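Local coordinates for CAS3 Metal dependent phosphohydrolase (Methanocaldococcus jannaschii, PDB 3S4L), which cuts single-stranded DNA with magnesium, and single-stranded RNA without need of a cation, as the HD nuclease of a CRISPR antiviral defence system, at residues Tyr35-Thr38 and Ile39-Leu43; Ile185-Val188 and Ile189-Val193. All coordinates share one frame; numbering follows the deposited sequence.

Interaction 1: residues Tyr35-Thr38 and Ile39-Leu43; sequences YLKT and IKRAL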
# COMPACT_ATOMS: atom_id res chain seq x y z
N TYR A 35 -18.45 -4.84 -5.41
CA TYR A 35 -17.85 -4.15 -4.26
C TYR A 35 -17.90 -2.61 -4.30
O TYR A 35 -17.87 -1.95 -3.26
CB TYR A 35 -16.39 -4.59 -4.09
CG TYR A 35 -16.25 -6.06 -3.82
CD1 TYR A 35 -16.46 -6.57 -2.55
CD2 TYR A 35 -15.92 -6.95 -4.84
CE1 TYR A 35 -16.33 -7.93 -2.29
CE2 TYR A 35 -15.79 -8.30 -4.59
CZ TYR A 35 -16.00 -8.79 -3.32
OH TYR A 35 -15.87 -10.14 -3.07
N LEU A 36 -17.95 -2.06 -5.51
CA LEU A 36 -17.90 -0.61 -5.69
C LEU A 36 -18.90 0.20 -4.82
O LEU A 36 -18.52 1.14 -4.13
CB LEU A 36 -18.04 -0.26 -7.18
CG LEU A 36 -16.80 0.21 -7.95
CD1 LEU A 36 -15.55 0.16 -7.12
CD2 LEU A 36 -16.61 -0.54 -9.27
N LYS A 37 -20.19 -0.15 -4.86
CA LYS A 37 -21.15 0.60 -4.04
C LYS A 37 -20.77 0.61 -2.55
O LYS A 37 -20.80 1.66 -1.90
CB LYS A 37 -22.57 0.07 -4.22
CG LYS A 37 -23.63 0.85 -3.45
CD LYS A 37 -24.99 0.19 -3.63
CE LYS A 37 -26.01 0.64 -2.62
NZ LYS A 37 -26.85 1.76 -3.11
N THR A 38 -20.40 -0.56 -2.02
CA THR A 38 -20.07 -0.68 -0.60
C THR A 38 -18.89 0.20 -0.25
O THR A 38 -18.92 0.94 0.73
CB THR A 38 -19.75 -2.14 -0.23
OG1 THR A 38 -20.87 -2.96 -0.56
CG2 THR A 38 -19.47 -2.27 1.27
N ILE A 39 -17.85 0.15 -1.07
CA ILE A 39 -16.69 1.00 -0.85
C ILE A 39 -17.05 2.49 -0.98
O ILE A 39 -16.61 3.30 -0.18
CB ILE A 39 -15.57 0.64 -1.82
CG1 ILE A 39 -15.19 -0.83 -1.66
CG2 ILE A 39 -14.37 1.53 -1.59
CD1 ILE A 39 -14.28 -1.35 -2.76
N LYS A 40 -17.86 2.85 -1.99
CA LYS A 40 -18.25 4.25 -2.14
C LYS A 40 -18.96 4.77 -0.90
O LYS A 40 -18.70 5.89 -0.44
CB LYS A 40 -19.14 4.47 -3.36
CG LYS A 40 -19.79 5.85 -3.44
CD LYS A 40 -20.61 5.98 -4.72
CE LYS A 40 -21.12 7.41 -4.93
NZ LYS A 40 -22.20 7.76 -3.98
N ARG A 41 -19.86 3.96 -0.34
CA ARG A 41 -20.66 4.41 0.80
C ARG A 41 -19.90 4.38 2.13
O ARG A 41 -20.24 5.11 3.06
CB ARG A 41 -22.01 3.68 0.87
CG ARG A 41 -23.09 4.35 0.00
CD ARG A 41 -24.25 3.44 -0.30
NE ARG A 41 -25.51 3.94 0.26
CZ ARG A 41 -26.21 4.96 -0.25
NH1 ARG A 41 -25.77 5.60 -1.33
NH2 ARG A 41 -27.34 5.34 0.34
N ALA A 42 -18.86 3.55 2.20
CA ALA A 42 -17.97 3.51 3.35
C ALA A 42 -17.14 4.78 3.39
O ALA A 42 -17.04 5.42 4.43
CB ALA A 42 -17.07 2.28 3.28
N LEU A 43 -16.53 5.12 2.26
CA LEU A 43 -15.82 6.40 2.10
C LEU A 43 -16.73 7.58 2.45
O LEU A 43 -16.27 8.59 2.96
CB LEU A 43 -15.30 6.58 0.68
CG LEU A 43 -14.10 5.72 0.32
CD1 LEU A 43 -13.69 5.95 -1.12
CD2 LEU A 43 -12.94 5.99 1.29

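Interaction 2: residues Ile185-Val188 and Ile189-Val193; sequences IRFV and IEMSV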
# COMPACT_ATOMS: atom_id res chain seq x y z
N ILE A 185 10.49 6.37 7.72
CA ILE A 185 10.32 6.22 9.15
C ILE A 185 9.43 7.33 9.72
O ILE A 185 8.46 7.07 10.44
CB ILE A 185 11.70 6.20 9.86
CG1 ILE A 185 12.40 4.85 9.62
CG2 ILE A 185 11.59 6.53 11.36
CD1 ILE A 185 13.87 4.82 10.09
N ARG A 186 9.76 8.58 9.39
CA ARG A 186 9.02 9.73 9.88
C ARG A 186 7.57 9.64 9.45
O ARG A 186 6.65 9.84 10.26
CB ARG A 186 9.63 11.03 9.33
CG ARG A 186 10.25 11.92 10.37
CD ARG A 186 10.83 13.19 9.74
NE ARG A 186 11.90 12.89 8.79
CZ ARG A 186 13.16 12.68 9.12
NH1 ARG A 186 13.53 12.74 10.40
NH2 ARG A 186 14.06 12.40 8.18
N PHE A 187 7.35 9.34 8.17
CA PHE A 187 5.99 9.18 7.67
C PHE A 187 5.22 8.10 8.42
O PHE A 187 4.11 8.33 8.88
CB PHE A 187 5.94 8.87 6.17
CG PHE A 187 4.55 8.58 5.70
CD1 PHE A 187 3.65 9.60 5.48
CD2 PHE A 187 4.12 7.28 5.52
CE1 PHE A 187 2.36 9.33 5.07
CE2 PHE A 187 2.85 7.00 5.12
CZ PHE A 187 1.96 8.03 4.89
N VAL A 188 5.81 6.92 8.52
CA VAL A 188 5.12 5.80 9.17
C VAL A 188 4.82 6.06 10.66
O VAL A 188 3.72 5.78 11.13
CB VAL A 188 5.87 4.47 9.00
CG1 VAL A 188 5.07 3.36 9.65
CG2 VAL A 188 6.12 4.19 7.50
N ILE A 189 5.78 6.60 11.39
CA ILE A 189 5.52 6.99 12.77
C ILE A 189 4.33 7.93 12.83
O ILE A 189 3.37 7.71 13.59
CB ILE A 189 6.75 7.67 13.41
CG1 ILE A 189 7.86 6.65 13.64
CG2 ILE A 189 6.38 8.36 14.73
CD1 ILE A 189 9.18 7.26 14.07
N GLU A 190 4.37 8.98 12.01
CA GLU A 190 3.30 9.97 11.95
C GLU A 190 1.97 9.30 11.61
O GLU A 190 0.91 9.73 12.06
CB GLU A 190 3.63 11.06 10.92
CG GLU A 190 2.91 12.38 11.15
CD GLU A 190 3.17 13.40 10.05
OE1 GLU A 190 2.74 14.57 10.21
OE2 GLU A 190 3.79 13.03 9.03
N MET A 191 2.02 8.24 10.81
CA MET A 191 0.81 7.51 10.45
C MET A 191 0.28 6.69 11.60
O MET A 191 -0.90 6.76 11.93
CB MET A 191 1.10 6.58 9.27
CG MET A 191 1.03 7.27 7.93
SD MET A 191 -0.60 7.09 7.19
CE MET A 191 -0.48 5.37 6.66
N SER A 192 1.16 5.90 12.19
CA SER A 192 0.82 4.97 13.26
C SER A 192 0.21 5.68 14.45
O SER A 192 -0.66 5.14 15.13
CB SER A 192 2.08 4.23 13.71
OG SER A 192 2.79 3.76 12.58
N VAL A 193 0.69 6.90 14.69
CA VAL A 193 0.16 7.71 15.78
C VAL A 193 -1.26 8.16 15.50
O VAL A 193 -2.18 7.84 16.25
CB VAL A 193 1.00 8.98 15.98
CG1 VAL A 193 0.23 9.98 16.82
CG2 VAL A 193 2.33 8.63 16.63

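Interaction 1: residues Tyr35-Thr38 and Ile39-Leu43
K37 and R41, one helical turn apart, send their side chains out side by side in the same direction, and the contact between them is made by methylene groups: K37 CE lies 4.0 Å from R41 CD. The lysine reaches this position because its CG stands anti to the backbone N (chi1 -177°) and the chain runs extended until it bends at the last torsion. That bend sets NZ over one face of the R41 guanidinium, displaced toward the rim, with K37 NZ 4.2 Å from R41 NE. These like charges probably repel, and the packing likely rests on the aliphatic stems, whose closest carbons are CE and CD. On another flank, I39 turns its CG1 branch back along the helix, and its CD1 meets Y35 CB at 4.1 Å; the phenol ring takes no part. All this is built on the i to i+4 ladder of the short helix 36-43 in the HD domain. Its first rung runs from I39 N to Y35 O (3.0 Å, N-H...O 173°), and the next, K40 N to L36 O, is 2.8 Å long. The bond from A42 N to T38 O is more bent, at 144°, and A42 CB also touches that oxygen. While K37 and R41 are exposed, L36 and I39 are buried: both pack on W28 of helix 17-31 and V55 of helix 52-65, and I39 also touches L211 of helix 204-215.

Interaction 2: residues Ile185-Val188 and Ile189-Val193
The F187 ring carries M191 on one face: CG lies 3.6 Å from the ring centroid, 27° off the normal, a CH-pi contact displaced toward the rim near CZ and CE2. The sulfur follows obliquely, M191 SD standing 4.5 Å from the same centroid at 48° off the normal, which makes this a Met-aromatic contact as well. The bends of M191 at chi2 and chi3 carry SD and CE past the CE2-CZ edge, with M191 CE 4.0 Å from F187 CE2. The F187 ring also meets that of Y100, their planes inclined at about 45°. On another side of the helix, I185 and I189 run side by side, with I185 CG2 against I189 CD1 at 3.7 Å. The carbonyl of V188 is gripped twice: S192 N bonds to V188 O at 2.8 Å, and S192 OG, placed above the carbonyl plane, donates to V188 O at 2.7 Å. This second bond gives the hydroxyl proton of buried S192 an acceptor within the helix itself. Helix 181-197 packs against two others: M191 meets F114, A117 and M121 of helix 110-121, where V188 also reaches M121, while I185, V188 and S192 touch helix 142-149.

In the fold
Interactions 1 and 2 are separate local contacts within the HD domain, in series along the chain; their centres are 27 Å apart and their nearest atoms about 14 Å apart. Helix 110-121 is a shared neighbour: L43 at the end of interaction 1 packs on its L112 and I115, whereas V188 and M191 of interaction 2 pack on its M121. Side chain to side chain, M191 is about 11 Å from H123 and V188 about 11 Å from H91, both calcium ligands in this crystal; at these distances neither reaches the site. In interaction 1 the Y35 side chain is about 13 Å from a bound calcium ion. Interaction 1 is peripheral, its centre 19 Å from that of the chain.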